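Local coordinates for protein multicopper oxidase (Pseudomonas thermotolerans, PDB 6VOW) that probably oxidises phenolic or other reducing substrates in the manner of a laccase, passing the electrons through bound copper ions to molecular oxygen, at residues F133-H138 against V150-V155; Y40-A45 against V69-R74; S168-T173 against R222-D227; V81-K86 against F121-K126. All blocks are in the same frame, centred on the assembly; numbering follows the deposited sequence.

How the contacts relate
Contacts 1 and 3 are buried near the middle of the chain, whereas contacts 2 and 4 are partly buried and reach the surface. Contacts 1, 3 and 4 each join neighbouring strands of a single sheet, antiparallel in 1 and 4 and parallel in 3. Contact 2 instead bridges two sheets: its 40-45 side pairs with strand 78-85 of contact 4, its 69-74 side with strand 151-156 of contact 1. Contact 1 also packs on contact 3, Trp134 meeting Leu226. Copper ligands occur in contact 1; contact 3 ends with an aspartate carboxylate turned to backbone N-H groups, contact 2 turns on a tyrosine hydroxyl, and contact 4 carries a salt bridge on its outer face.

Contact 1: F133-H138 against V150-V155; sequences FWYHPH and VGPLVV. With C2O (Cu-O-Cu linkage), chain B.
Tyr135 lies over Gly151 where strands 133-136 and 151-155 pair antiparallel in a cupredoxin-like sheet of the multicopper oxidase. Its CB is turned so that CG sits between the backbone N and the carbonyl carbon (chi1 65°), folding the ring across the neighbouring strand. CD2 then comes to 3.3 Å from Gly151 O, CE2 meets Pro152 O at the ring edge, 3.4 Å away, and CZ lies 3.6 Å from Gly151 CA, which makes a CH-pi contact over one face. The OH passes beyond Gly151 to bond Val69 O. With an alanine here, Gly151 would probably lose its aromatic cover and Val69 O its phenol donor. Backbone bonds join Phe133 to Leu153 and Tyr135 to Gly151 in both directions. At its edge the Trp134 ring takes Val150 CG1, 3.7 Å from CZ3, and one face receives His136 CD2. His136 and His138 bind different coppers of the Cu-O-Cu group; ND1 of His136 donates to Pro137 O at 2.6 Å, fixing the imidazole while NE2 holds CU2 at 2.0 Å.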
loop_
_atom_site.group_PDB
_atom_site.type_symbol
_atom_site.label_atom_id
_atom_site.label_comp_id
_atom_site.label_asym_id
_atom_site.label_seq_id
_atom_site.Cartn_x
_atom_site.Cartn_y
_atom_site.Cartn_z
ATOM N N PHE A 133 -4.897 2.785 4.202
ATOM C CA PHE A 133 -4.673 2.942 2.766
ATOM C C PHE A 133 -3.414 3.733 2.745
ATOM O O PHE A 133 -2.788 4.014 3.821
ATOM C CB PHE A 133 -5.900 3.633 2.089
ATOM C CG PHE A 133 -7.096 2.835 2.217
ATOM C CD1 PHE A 133 -7.277 1.754 1.452
ATOM C CD2 PHE A 133 -7.944 3.045 3.296
ATOM C CE1 PHE A 133 -8.365 0.925 1.642
ATOM C CE2 PHE A 133 -8.993 2.220 3.543
ATOM C CZ PHE A 133 -9.233 1.161 2.685
ATOM N N TRP A 134 -3.019 4.105 1.553
ATOM C CA TRP A 134 -1.893 5.083 1.455
ATOM C C TRP A 134 -2.002 5.837 0.174
ATOM O O TRP A 134 -2.852 5.538 -0.695
ATOM C CB TRP A 134 -0.489 4.403 1.581
ATOM C CG TRP A 134 -0.140 3.370 0.592
ATOM C CD1 TRP A 134 -0.810 2.246 0.300
ATOM C CD2 TRP A 134 0.996 3.401 -0.248
ATOM N NE1 TRP A 134 -0.150 1.570 -0.667
ATOM C CE2 TRP A 134 0.991 2.254 -0.987
ATOM C CE3 TRP A 134 2.050 4.282 -0.384
ATOM C CZ2 TRP A 134 1.951 1.988 -1.928
ATOM C CZ3 TRP A 134 3.035 4.002 -1.267
ATOM C CH2 TRP A 134 3.011 2.838 -2.007
ATOM N N TYR A 135 -1.101 6.764 0.023
ATOM C CA TYR A 135 -1.099 7.640 -1.126
ATOM C C TYR A 135 0.318 7.897 -1.607
ATOM O O TYR A 135 1.276 8.015 -0.820
ATOM C CB TYR A 135 -1.812 8.954 -0.730
ATOM C CG TYR A 135 -1.126 9.778 0.335
ATOM C CD1 TYR A 135 -0.291 10.801 -0.034
ATOM C CD2 TYR A 135 -1.369 9.589 1.688
ATOM C CE1 TYR A 135 0.355 11.596 0.886
ATOM C CE2 TYR A 135 -0.740 10.415 2.632
ATOM C CZ TYR A 135 0.132 11.419 2.182
ATOM O OH TYR A 135 0.823 12.244 3.003
ATOM N N HIS A 136 0.412 8.090 -2.896
ATOM C CA HIS A 136 1.702 8.289 -3.512
ATOM C C HIS A 136 1.481 8.729 -4.931
ATOM O O HIS A 136 0.387 8.670 -5.400
ATOM C CB HIS A 136 2.489 6.964 -3.505
ATOM C CG HIS A 136 1.796 5.863 -4.221
ATOM N ND1 HIS A 136 1.771 5.746 -5.593
ATOM C CD2 HIS A 136 1.080 4.828 -3.738
ATOM C CE1 HIS A 136 1.072 4.669 -5.928
ATOM N NE2 HIS A 136 0.660 4.081 -4.809
ATOM N N PRO A 137 2.530 9.200 -5.599
ATOM C CA PRO A 137 2.355 9.637 -6.983
ATOM C C PRO A 137 2.165 8.514 -7.851
ATOM O O PRO A 137 2.447 7.382 -7.463
ATOM C CB PRO A 137 3.687 10.321 -7.323
ATOM C CG PRO A 137 4.167 10.772 -6.003
ATOM C CD PRO A 137 3.781 9.717 -5.044
ATOM N N HIS A 138 1.663 8.826 -9.032
ATOM C CA HIS A 138 1.620 7.871 -10.107
ATOM C C HIS A 138 2.277 8.420 -11.379
ATOM O O HIS A 138 1.848 8.133 -12.463
ATOM C CB HIS A 138 0.199 7.503 -10.362
ATOM C CG HIS A 138 0.038 6.066 -10.554
ATOM N ND1 HIS A 138 0.370 5.461 -11.740
ATOM C CD2 HIS A 138 -0.273 5.088 -9.685
ATOM C CE1 HIS A 138 0.190 4.162 -11.625
ATOM N NE2 HIS A 138 -0.219 3.923 -10.400
ATOM N N VAL A 150 5.496 9.318 -0.254
ATOM C CA VAL A 150 4.616 8.285 0.188
ATOM C C VAL A 150 4.058 8.650 1.542
ATOM O O VAL A 150 4.786 9.238 2.398
ATOM C CB VAL A 150 5.276 6.928 0.330
ATOM C CG1 VAL A 150 5.785 6.410 -0.957
ATOM C CG2 VAL A 150 6.320 6.906 1.365
ATOM N N GLY A 151 2.805 8.314 1.754
ATOM C CA GLY A 151 2.219 8.599 3.085
ATOM C C GLY A 151 1.121 7.635 3.472
ATOM O O GLY A 151 0.510 7.025 2.602
ATOM N N PRO A 152 0.817 7.516 4.764
ATOM C CA PRO A 152 -0.326 6.726 5.222
ATOM C C PRO A 152 -1.655 7.514 5.179
ATOM O O PRO A 152 -1.644 8.735 5.500
ATOM C CB PRO A 152 0.046 6.382 6.700
ATOM C CG PRO A 152 1.059 7.349 7.110
ATOM C CD PRO A 152 1.442 8.198 5.879
ATOM N N LEU A 153 -2.740 6.826 4.774
ATOM C CA LEU A 153 -4.163 7.288 4.894
ATOM C C LEU A 153 -4.987 6.329 5.726
ATOM O O LEU A 153 -5.105 5.155 5.385
ATOM C CB LEU A 153 -4.814 7.387 3.540
ATOM C CG LEU A 153 -6.285 7.709 3.412
ATOM C CD1 LEU A 153 -6.594 8.963 4.171
ATOM C CD2 LEU A 153 -6.685 7.817 1.959
ATOM N N VAL A 154 -5.480 6.787 6.873
ATOM C CA VAL A 154 -6.393 5.992 7.729
ATOM C C VAL A 154 -7.826 6.445 7.518
ATOM O O VAL A 154 -8.106 7.635 7.665
ATOM C CB VAL A 154 -6.035 6.134 9.228
ATOM C CG1 VAL A 154 -6.954 5.321 10.087
ATOM C CG2 VAL A 154 -4.612 5.650 9.493
ATOM N N VAL A 155 -8.714 5.520 7.148
ATOM C CA VAL A 155 -10.114 5.735 7.167
ATOM C C VAL A 155 -10.656 5.049 8.421
ATOM O O VAL A 155 -10.647 3.830 8.507
ATOM C CB VAL A 155 -10.774 5.259 5.858
ATOM C CG1 VAL A 155 -12.301 5.547 5.881
ATOM C CG2 VAL A 155 -10.127 6.001 4.654
HETATM CU CU2 C2O B . -0.074 2.212 -4.824
HETATM CU CU3 C2O B . -0.955 2.138 -9.336
HETATM O O1 C2O B . -0.512 2.014 -7.081
#

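Contact 2: Y40-A45 against V69-R74; sequences YELIAA and VELRCR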
loop_
_atom_site.group_PDB
_atom_site.type_symbol
_atom_site.label_atom_id
_atom_site.label_comp_id
_atom_site.label_asym_id
_atom_site.label_seq_id
_atom_site.Cartn_x
_atom_site.Cartn_y
_atom_site.Cartn_z
ATOM N N TYR A 40 -7.959 18.918 4.028
ATOM C CA TYR A 40 -6.532 18.914 4.109
ATOM C C TYR A 40 -5.988 19.734 2.930
ATOM O O TYR A 40 -6.571 19.725 1.835
ATOM C CB TYR A 40 -6.009 17.485 4.012
ATOM C CG TYR A 40 -6.224 16.599 5.194
ATOM C CD1 TYR A 40 -5.405 16.684 6.279
ATOM C CD2 TYR A 40 -7.261 15.699 5.239
ATOM C CE1 TYR A 40 -5.566 15.862 7.363
ATOM C CE2 TYR A 40 -7.433 14.885 6.310
ATOM C CZ TYR A 40 -6.591 15.013 7.383
ATOM O OH TYR A 40 -6.688 14.217 8.453
ATOM N N GLU A 41 -4.951 20.515 3.222
ATOM C CA GLU A 41 -4.058 21.135 2.234
ATOM C C GLU A 41 -2.776 20.319 2.312
ATOM O O GLU A 41 -2.108 20.331 3.383
ATOM C CB GLU A 41 -3.737 22.581 2.608
ATOM C CG GLU A 41 -2.906 23.265 1.541
ATOM C CD GLU A 41 -2.397 24.652 1.875
ATOM O OE1 GLU A 41 -1.699 24.877 2.873
ATOM O OE2 GLU A 41 -2.653 25.528 1.075
ATOM N N LEU A 42 -2.444 19.623 1.213
ATOM C CA LEU A 42 -1.288 18.730 1.187
ATOM C C LEU A 42 -0.294 19.247 0.165
ATOM O O LEU A 42 -0.615 19.332 -1.020
ATOM C CB LEU A 42 -1.660 17.305 0.835
ATOM C CG LEU A 42 -0.521 16.291 1.060
ATOM C CD1 LEU A 42 0.002 16.344 2.491
ATOM C CD2 LEU A 42 -0.920 14.878 0.755
ATOM N N ILE A 43 0.926 19.554 0.611
ATOM C CA ILE A 43 2.007 20.090 -0.262
ATOM C C ILE A 43 3.175 19.054 -0.423
ATOM O O ILE A 43 3.768 18.636 0.564
ATOM C CB ILE A 43 2.546 21.367 0.397
ATOM C CG1 ILE A 43 1.488 22.468 0.460
ATOM C CG2 ILE A 43 3.737 21.885 -0.316
ATOM C CD1 ILE A 43 1.882 23.613 1.373
ATOM N N ALA A 44 3.489 18.686 -1.670
ATOM C CA ALA A 44 4.698 17.973 -2.062
ATOM C C ALA A 44 5.850 18.989 -2.294
ATOM O O ALA A 44 5.758 19.951 -3.057
ATOM C CB ALA A 44 4.416 17.223 -3.331
ATOM N N ALA A 45 6.957 18.765 -1.647
ATOM C CA ALA A 45 8.055 19.702 -1.685
ATOM C C ALA A 45 9.314 19.006 -1.225
ATOM O O ALA A 45 9.206 17.988 -0.534
ATOM C CB ALA A 45 7.800 20.869 -0.758
ATOM N N VAL A 69 2.929 13.075 5.797
ATOM C CA VAL A 69 1.963 13.271 6.846
ATOM C C VAL A 69 0.819 12.233 6.803
ATOM O O VAL A 69 0.433 11.729 5.711
ATOM C CB VAL A 69 1.348 14.654 6.666
ATOM C CG1 VAL A 69 0.067 14.495 5.870
ATOM C CG2 VAL A 69 1.128 15.310 8.009
ATOM N N GLU A 70 0.299 11.889 7.985
ATOM C CA GLU A 70 -0.840 10.949 8.049
ATOM C C GLU A 70 -2.178 11.651 7.647
ATOM O O GLU A 70 -2.520 12.618 8.161
ATOM C CB GLU A 70 -0.965 10.131 9.372
ATOM C CG GLU A 70 -1.966 8.947 9.143
ATOM C CD GLU A 70 -2.060 7.886 10.268
ATOM O OE1 GLU A 70 -3.135 7.846 10.872
ATOM O OE2 GLU A 70 -1.146 7.050 10.522
ATOM N N LEU A 71 -2.829 11.204 6.613
ATOM C CA LEU A 71 -4.181 11.711 6.350
ATOM C C LEU A 71 -5.242 10.851 7.062
ATOM O O LEU A 71 -5.201 9.564 6.997
ATOM C CB LEU A 71 -4.453 11.802 4.872
ATOM C CG LEU A 71 -4.168 13.106 4.140
ATOM C CD1 LEU A 71 -2.843 13.645 4.325
ATOM C CD2 LEU A 71 -4.329 12.891 2.659
ATOM N N ARG A 72 -6.165 11.504 7.769
ATOM C CA ARG A 72 -7.294 10.699 8.375
ATOM C C ARG A 72 -8.614 11.118 7.813
ATOM O O ARG A 72 -8.824 12.340 7.607
ATOM C CB ARG A 72 -7.490 10.916 9.855
ATOM C CG ARG A 72 -6.308 10.825 10.717
ATOM C CD ARG A 72 -5.910 9.418 10.938
ATOM N NE ARG A 72 -6.735 8.736 11.910
ATOM C CZ ARG A 72 -6.288 7.788 12.737
ATOM N NH1 ARG A 72 -5.015 7.360 12.780
ATOM N NH2 ARG A 72 -7.150 7.261 13.530
ATOM N N CYS A 73 -9.463 10.114 7.557
ATOM C CA CYS A 73 -10.848 10.340 7.260
ATOM C C CYS A 73 -11.681 9.360 8.084
ATOM O O CYS A 73 -11.160 8.632 8.960
ATOM C CB CYS A 73 -11.138 10.168 5.770
ATOM S SG CYS A 73 -12.722 10.992 5.142
ATOM N N ARG A 74 -12.994 9.374 7.885
ATOM C CA ARG A 74 -13.897 8.533 8.679
ATOM C C ARG A 74 -14.729 7.964 7.644
ATOM O O ARG A 74 -14.980 8.667 6.647
ATOM C CB ARG A 74 -14.707 9.430 9.651
ATOM C CG ARG A 74 -16.021 8.898 10.210
ATOM C CD ARG A 74 -15.842 8.421 11.622
ATOM N NE ARG A 74 -15.180 9.445 12.427
ATOM C CZ ARG A 74 -14.526 9.210 13.563
ATOM N NH1 ARG A 74 -14.406 7.975 14.053
ATOM N NH2 ARG A 74 -13.960 10.215 14.219
HETATM O O HOH W 1 -4.534 14.012 9.788
#
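Tyr40 has CG anti to its carbonyl carbon (chi1 -72°), which sends the phenol across to the 69-74 segment. The Tyr40 ring slides past Leu71, whose CG stands over the centre of one face, 4.1 Å from the centroid. Beyond it the hydroxyl accepts from the backbone: Arg72 N lies 2.8 Å from Tyr40 OH, with 157° at the hydrogen. A water lies close to Tyr40 OH and donates to Glu70 O. Strands 37-49 and 71-74 belong to the two facing sheets of a cupredoxin-like beta sandwich; the axes of 40-45 and 71-74 are 9.8 Å apart, so side chains rather than backbone pairing span the gap. A phenylalanine in place of Tyr40 would probably leave Arg72 N without its acceptor and the water without its phenol partner. Leu42 CD2 meets Leu71 CD1 at 4.2 Å. Arg72 NH1 makes a salt bridge with Glu70 OE1 at 2.7 Å, in the guanidinium plane; Glu70 OE2 bonds Ser168 OG, and Glu156 and Glu166 also pair with Arg72.

Contact 3: S168-T173 against R222-D227; sequences SLSLKT and RLFNLD
Strands 168-173 and 222-225 run parallel, their axes 4.7 Å apart and inclined by 20°, as neighbours in the six-stranded sheet of a second beta-sandwich region of this multicopper oxidase. The register pairs Ser168 with Arg222, and so on to Leu171 with Asn225. Backbone bonds alternate across it: Leu169 N donates to Arg222 O and its carbonyl accepts from Phe224 N, while Leu171 N donates to Phe224 O and its carbonyl accepts from Leu226 N. On one face Leu169 and Leu223 lie side by side, CB to CD2 3.7 Å. On the other, the Phe224 ring has Leu169 O at its edge, 3.5 Å from CD1, and Ser168 CB near CE1 at 4.0 Å; Pro152 and Val154 of strand 151-156 pack against it. Leu226 CD1 touches Ser170 OG at 3.5 Å. Past the strand end, Asn225 closes an Asx turn, OD1 accepting from Asp227 N at 2.7 Å. With CG anti to the backbone N (chi1 -160°), the Asp227 carboxylate reaches the other segment, where OD1 accepts from Thr173 N, though the modelled 2.5 Å is doubtfully short. Asp227 OD2 accepts from Thr229 N and Val230 N.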
loop_
_atom_site.group_PDB
_atom_site.type_symbol
_atom_site.label_atom_id
_atom_site.label_comp_id
_atom_site.label_asym_id
_atom_site.label_seq_id
_atom_site.Cartn_x
_atom_site.Cartn_y
_atom_site.Cartn_z
ATOM N N SER A 168 0.512 3.957 14.106
ATOM C CA SER A 168 0.822 3.857 12.707
ATOM C C SER A 168 2.318 3.633 12.484
ATOM O O SER A 168 3.148 4.374 13.026
ATOM C CB SER A 168 0.429 5.130 11.976
ATOM O OG SER A 168 -0.974 5.282 11.988
ATOM N N LEU A 169 2.650 2.614 11.675
ATOM C CA LEU A 169 4.072 2.198 11.324
ATOM C C LEU A 169 4.233 2.186 9.845
ATOM O O LEU A 169 3.654 1.338 9.196
ATOM C CB LEU A 169 4.422 0.792 11.850
ATOM C CG LEU A 169 5.085 0.873 13.217
ATOM C CD1 LEU A 169 4.357 1.789 14.167
ATOM C CD2 LEU A 169 5.144 -0.496 13.808
ATOM N N SER A 170 4.977 3.149 9.329
ATOM C CA SER A 170 5.194 3.269 7.881
ATOM C C SER A 170 6.611 2.814 7.582
ATOM O O SER A 170 7.568 3.437 8.013
ATOM C CB SER A 170 4.994 4.720 7.422
ATOM O OG SER A 170 3.617 5.106 7.470
ATOM N N LEU A 171 6.703 1.688 6.892
ATOM C CA LEU A 171 7.976 1.105 6.517
ATOM C C LEU A 171 8.470 1.639 5.203
ATOM O O LEU A 171 7.747 1.674 4.242
ATOM C CB LEU A 171 7.781 -0.378 6.304
ATOM C CG LEU A 171 7.397 -1.079 7.613
ATOM C CD1 LEU A 171 6.851 -2.469 7.340
ATOM C CD2 LEU A 171 8.654 -1.166 8.417
ATOM N N LYS A 172 9.746 1.983 5.173
ATOM C CA LYS A 172 10.382 2.385 3.945
ATOM C C LYS A 172 11.865 2.028 3.973
ATOM O O LYS A 172 12.594 2.301 4.970
ATOM C CB LYS A 172 10.172 3.886 3.673
ATOM C CG LYS A 172 10.535 4.249 2.249
ATOM C CD LYS A 172 10.212 5.670 1.929
ATOM C CE LYS A 172 9.802 5.728 0.468
ATOM N NZ LYS A 172 10.941 5.539 -0.450
ATOM N N THR A 173 12.301 1.406 2.872
ATOM C CA THR A 173 13.699 0.978 2.700
ATOM C C THR A 173 14.299 1.897 1.632
ATOM O O THR A 173 14.049 1.741 0.429
ATOM C CB THR A 173 13.735 -0.528 2.357
ATOM O OG1 THR A 173 13.351 -1.180 3.541
ATOM C CG2 THR A 173 15.161 -1.066 1.905
ATOM N N ARG A 222 -0.971 -0.276 12.953
ATOM C CA ARG A 222 -1.335 -0.108 11.541
ATOM C C ARG A 222 -0.008 -0.144 10.805
ATOM O O ARG A 222 0.819 0.721 11.032
ATOM C CB ARG A 222 -2.009 1.271 11.335
ATOM C CG ARG A 222 -3.290 1.427 12.119
ATOM C CD ARG A 222 -3.802 2.842 11.977
ATOM N NE ARG A 222 -5.106 3.098 12.650
ATOM C CZ ARG A 222 -6.298 2.754 12.180
ATOM N NH1 ARG A 222 -6.438 2.074 11.117
ATOM N NH2 ARG A 222 -7.417 3.073 12.852
ATOM N N LEU A 223 0.186 -1.146 9.948
ATOM C CA LEU A 223 1.514 -1.382 9.310
ATOM C C LEU A 223 1.344 -1.102 7.867
ATOM O O LEU A 223 0.513 -1.743 7.193
ATOM C CB LEU A 223 1.907 -2.813 9.503
ATOM C CG LEU A 223 2.443 -2.977 10.936
ATOM C CD1 LEU A 223 2.183 -4.370 11.478
ATOM C CD2 LEU A 223 3.923 -2.735 10.896
ATOM N N PHE A 224 2.087 -0.116 7.405
ATOM C CA PHE A 224 2.060 0.314 6.020
ATOM C C PHE A 224 3.420 0.063 5.378
ATOM O O PHE A 224 4.462 0.518 5.871
ATOM C CB PHE A 224 1.780 1.818 5.894
ATOM C CG PHE A 224 0.579 2.309 6.632
ATOM C CD1 PHE A 224 0.641 2.585 7.966
ATOM C CD2 PHE A 224 -0.599 2.541 5.967
ATOM C CE1 PHE A 224 -0.480 3.117 8.603
ATOM C CE2 PHE A 224 -1.731 2.980 6.611
ATOM C CZ PHE A 224 -1.645 3.336 7.932
ATOM N N ASN A 225 3.409 -0.643 4.271
ATOM C CA ASN A 225 4.663 -0.820 3.545
ATOM C C ASN A 225 4.681 0.264 2.476
ATOM O O ASN A 225 3.980 0.172 1.439
ATOM C CB ASN A 225 4.775 -2.239 2.966
ATOM C CG ASN A 225 6.056 -2.412 2.123
ATOM O OD1 ASN A 225 6.661 -1.432 1.666
ATOM N ND2 ASN A 225 6.467 -3.669 1.927
ATOM N N LEU A 226 5.445 1.321 2.746
ATOM C CA LEU A 226 5.487 2.393 1.854
ATOM C C LEU A 226 6.676 2.288 0.951
ATOM O O LEU A 226 6.954 3.243 0.251
ATOM C CB LEU A 226 5.424 3.754 2.565
ATOM C CG LEU A 226 4.294 3.888 3.547
ATOM C CD1 LEU A 226 4.300 5.319 4.039
ATOM C CD2 LEU A 226 2.936 3.602 2.912
ATOM N N ASP A 227 7.274 1.104 0.855
ATOM C CA ASP A 227 8.446 0.925 0.071
ATOM C C ASP A 227 8.175 0.690 -1.391
ATOM O O ASP A 227 7.197 0.186 -1.737
ATOM C CB ASP A 227 9.285 -0.194 0.597
ATOM C CG ASP A 227 10.740 -0.068 0.095
ATOM O OD1 ASP A 227 11.452 0.876 0.590
ATOM O OD2 ASP A 227 11.097 -0.852 -0.871
HETATM O O HOH W 2 11.967 2.769 -1.289
HETATM O O HOH W 3 13.659 -0.187 -1.080
#

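Contact 4: V81-K86 against F121-K126; sequences VRFINK and FDYVFK
Arg82 and Asp122 meet on the solvent-facing side of an antiparallel pair, where NE donates to Asp122 OD1 at 2.7 Å in a salt bridge. OD1 is approached from its syn side and lies close to the guanidinium plane. A second, weak bond runs from Arg82 NE to Asp122 OD2 at 3.4 Å. Bends at chi2 and chi3 fold the arginine back over its neighbour, where the cation also meets the Tyr120 ring. Backbone groups are satisfied by pairing: Val81 N donates to Tyr123 O and Tyr123 N to Val81 O, both at 2.7 Å, and Phe83 N donates to Phe121 O at 2.6 Å. On the inner face Tyr123 CE2 comes to 3.7 Å from Phe83 CB, which lies at the ring edge, while Phe121 CD1 stands over the ring centre. The buried phenol OH finds Gln112 NE2 and Ile93 N. Strand 120-126 is an edge strand of its four-stranded cupredoxin-like sheet; strand 78-85 lies between it and strand 37-49, where Leu42 and Ala44 touch Val81 and Phe83.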
loop_
_atom_site.group_PDB
_atom_site.type_symbol
_atom_site.label_atom_id
_atom_site.label_comp_id
_atom_site.label_asym_id
_atom_site.label_seq_id
_atom_site.Cartn_x
_atom_site.Cartn_y
_atom_site.Cartn_z
ATOM N N VAL A 81 -8.787 17.057 -0.360
ATOM C CA VAL A 81 -7.372 17.377 -0.235
ATOM C C VAL A 81 -7.021 18.299 -1.364
ATOM O O VAL A 81 -7.113 17.934 -2.527
ATOM C CB VAL A 81 -6.465 16.161 -0.327
ATOM C CG1 VAL A 81 -5.016 16.670 -0.195
ATOM C CG2 VAL A 81 -6.843 15.162 0.760
ATOM N N ARG A 82 -6.656 19.506 -0.970
ATOM C CA ARG A 82 -6.085 20.522 -1.841
ATOM C C ARG A 82 -4.611 20.156 -1.967
ATOM O O ARG A 82 -3.811 20.436 -1.074
ATOM C CB ARG A 82 -6.342 21.900 -1.211
ATOM C CG ARG A 82 -5.565 23.075 -1.750
ATOM C CD ARG A 82 -5.955 23.367 -3.138
ATOM N NE ARG A 82 -7.310 23.943 -3.300
ATOM C CZ ARG A 82 -7.617 25.226 -3.202
ATOM N NH1 ARG A 82 -6.726 26.141 -2.829
ATOM N NH2 ARG A 82 -8.856 25.579 -3.445
ATOM N N PHE A 83 -4.302 19.434 -3.069
ATOM C CA PHE A 83 -2.975 19.072 -3.324
ATOM C C PHE A 83 -2.215 20.141 -4.146
ATOM O O PHE A 83 -2.606 20.555 -5.189
ATOM C CB PHE A 83 -2.848 17.727 -3.985
ATOM C CG PHE A 83 -1.469 17.497 -4.471
ATOM C CD1 PHE A 83 -0.400 17.463 -3.557
ATOM C CD2 PHE A 83 -1.213 17.322 -5.785
ATOM C CE1 PHE A 83 0.914 17.219 -4.010
ATOM C CE2 PHE A 83 0.110 17.094 -6.254
ATOM C CZ PHE A 83 1.142 17.042 -5.368
ATOM N N ILE A 84 -1.114 20.567 -3.597
ATOM C CA ILE A 84 -0.327 21.627 -4.191
ATOM C C ILE A 84 1.040 21.084 -4.488
ATOM O O ILE A 84 1.736 20.656 -3.571
ATOM C CB ILE A 84 -0.160 22.810 -3.241
ATOM C CG1 ILE A 84 -1.554 23.346 -2.813
ATOM C CG2 ILE A 84 0.565 23.939 -3.964
ATOM C CD1 ILE A 84 -1.523 24.420 -1.718
ATOM N N ASN A 85 1.440 21.170 -5.751
ATOM C CA ASN A 85 2.739 20.639 -6.198
ATOM C C ASN A 85 3.838 21.721 -6.057
ATOM O O ASN A 85 3.890 22.666 -6.837
ATOM C CB ASN A 85 2.612 20.183 -7.628
ATOM C CG ASN A 85 3.881 19.567 -8.156
ATOM O OD1 ASN A 85 4.797 19.311 -7.430
ATOM N ND2 ASN A 85 3.904 19.295 -9.392
ATOM N N LYS A 86 4.676 21.622 -5.033
ATOM C CA LYS A 86 5.876 22.490 -4.943
ATOM C C LYS A 86 7.210 21.769 -5.221
ATOM O O LYS A 86 8.293 22.099 -4.674
ATOM C CB LYS A 86 5.905 23.171 -3.614
ATOM C CG LYS A 86 4.728 24.111 -3.373
ATOM C CD LYS A 86 5.060 24.993 -2.159
ATOM C CE LYS A 86 4.209 26.249 -2.011
ATOM N NZ LYS A 86 4.237 26.744 -0.603
ATOM N N PHE A 121 -4.420 20.582 -7.099
ATOM C CA PHE A 121 -5.504 19.729 -7.601
ATOM C C PHE A 121 -6.265 19.377 -6.324
ATOM O O PHE A 121 -5.672 19.201 -5.221
ATOM C CB PHE A 121 -5.002 18.456 -8.328
ATOM C CG PHE A 121 -6.081 17.685 -9.027
ATOM C CD1 PHE A 121 -6.769 16.657 -8.369
ATOM C CD2 PHE A 121 -6.431 17.972 -10.385
ATOM C CE1 PHE A 121 -7.739 15.902 -9.039
ATOM C CE2 PHE A 121 -7.424 17.218 -11.053
ATOM C CZ PHE A 121 -8.071 16.179 -10.381
ATOM N N ASP A 122 -7.578 19.397 -6.456
ATOM C CA ASP A 122 -8.445 19.142 -5.320
ATOM C C ASP A 122 -8.954 17.740 -5.469
ATOM O O ASP A 122 -9.816 17.484 -6.333
ATOM C CB ASP A 122 -9.572 20.115 -5.343
ATOM C CG ASP A 122 -9.243 21.435 -4.695
ATOM O OD1 ASP A 122 -8.479 21.492 -3.729
ATOM O OD2 ASP A 122 -9.821 22.442 -5.114
ATOM N N TYR A 123 -8.430 16.839 -4.618
ATOM C CA TYR A 123 -8.930 15.453 -4.588
ATOM C C TYR A 123 -10.040 15.454 -3.582
ATOM O O TYR A 123 -9.790 15.712 -2.437
ATOM C CB TYR A 123 -7.860 14.387 -4.230
ATOM C CG TYR A 123 -6.719 14.333 -5.252
ATOM C CD1 TYR A 123 -6.789 13.529 -6.354
ATOM C CD2 TYR A 123 -5.567 15.074 -5.067
ATOM C CE1 TYR A 123 -5.768 13.479 -7.287
ATOM C CE2 TYR A 123 -4.527 15.038 -5.981
ATOM C CZ TYR A 123 -4.638 14.251 -7.089
ATOM O OH TYR A 123 -3.629 14.279 -7.968
ATOM N N VAL A 124 -11.263 15.189 -4.024
ATOM C CA VAL A 124 -12.440 15.003 -3.167
ATOM C C VAL A 124 -13.084 13.675 -3.448
ATOM O O VAL A 124 -13.487 13.409 -4.610
ATOM C CB VAL A 124 -13.633 16.001 -3.447
ATOM C CG1 VAL A 124 -14.291 16.389 -2.140
ATOM C CG2 VAL A 124 -13.234 17.210 -4.238
ATOM N N PHE A 125 -13.253 12.850 -2.425
ATOM C CA PHE A 125 -13.985 11.588 -2.662
ATOM C C PHE A 125 -14.446 11.098 -1.309
ATOM O O PHE A 125 -13.953 11.557 -0.249
ATOM C CB PHE A 125 -13.091 10.551 -3.330
ATOM C CG PHE A 125 -11.748 10.409 -2.643
ATOM C CD1 PHE A 125 -10.670 11.233 -2.980
ATOM C CD2 PHE A 125 -11.537 9.465 -1.603
ATOM C CE1 PHE A 125 -9.433 11.085 -2.338
ATOM C CE2 PHE A 125 -10.277 9.332 -1.000
ATOM C CZ PHE A 125 -9.243 10.136 -1.389
ATOM N N LYS A 126 -15.469 10.277 -1.338
ATOM C CA LYS A 126 -15.961 9.657 -0.124
ATOM C C LYS A 126 -15.095 8.412 0.065
ATOM O O LYS A 126 -14.756 7.705 -0.901
ATOM C CB LYS A 126 -17.464 9.255 -0.252
ATOM C CG LYS A 126 -18.465 10.362 -0.531
ATOM C CD LYS A 126 -19.905 9.816 -0.644
ATOM C CE LYS A 126 -20.524 9.539 0.718
ATOM N NZ LYS A 126 -20.586 10.778 1.550
#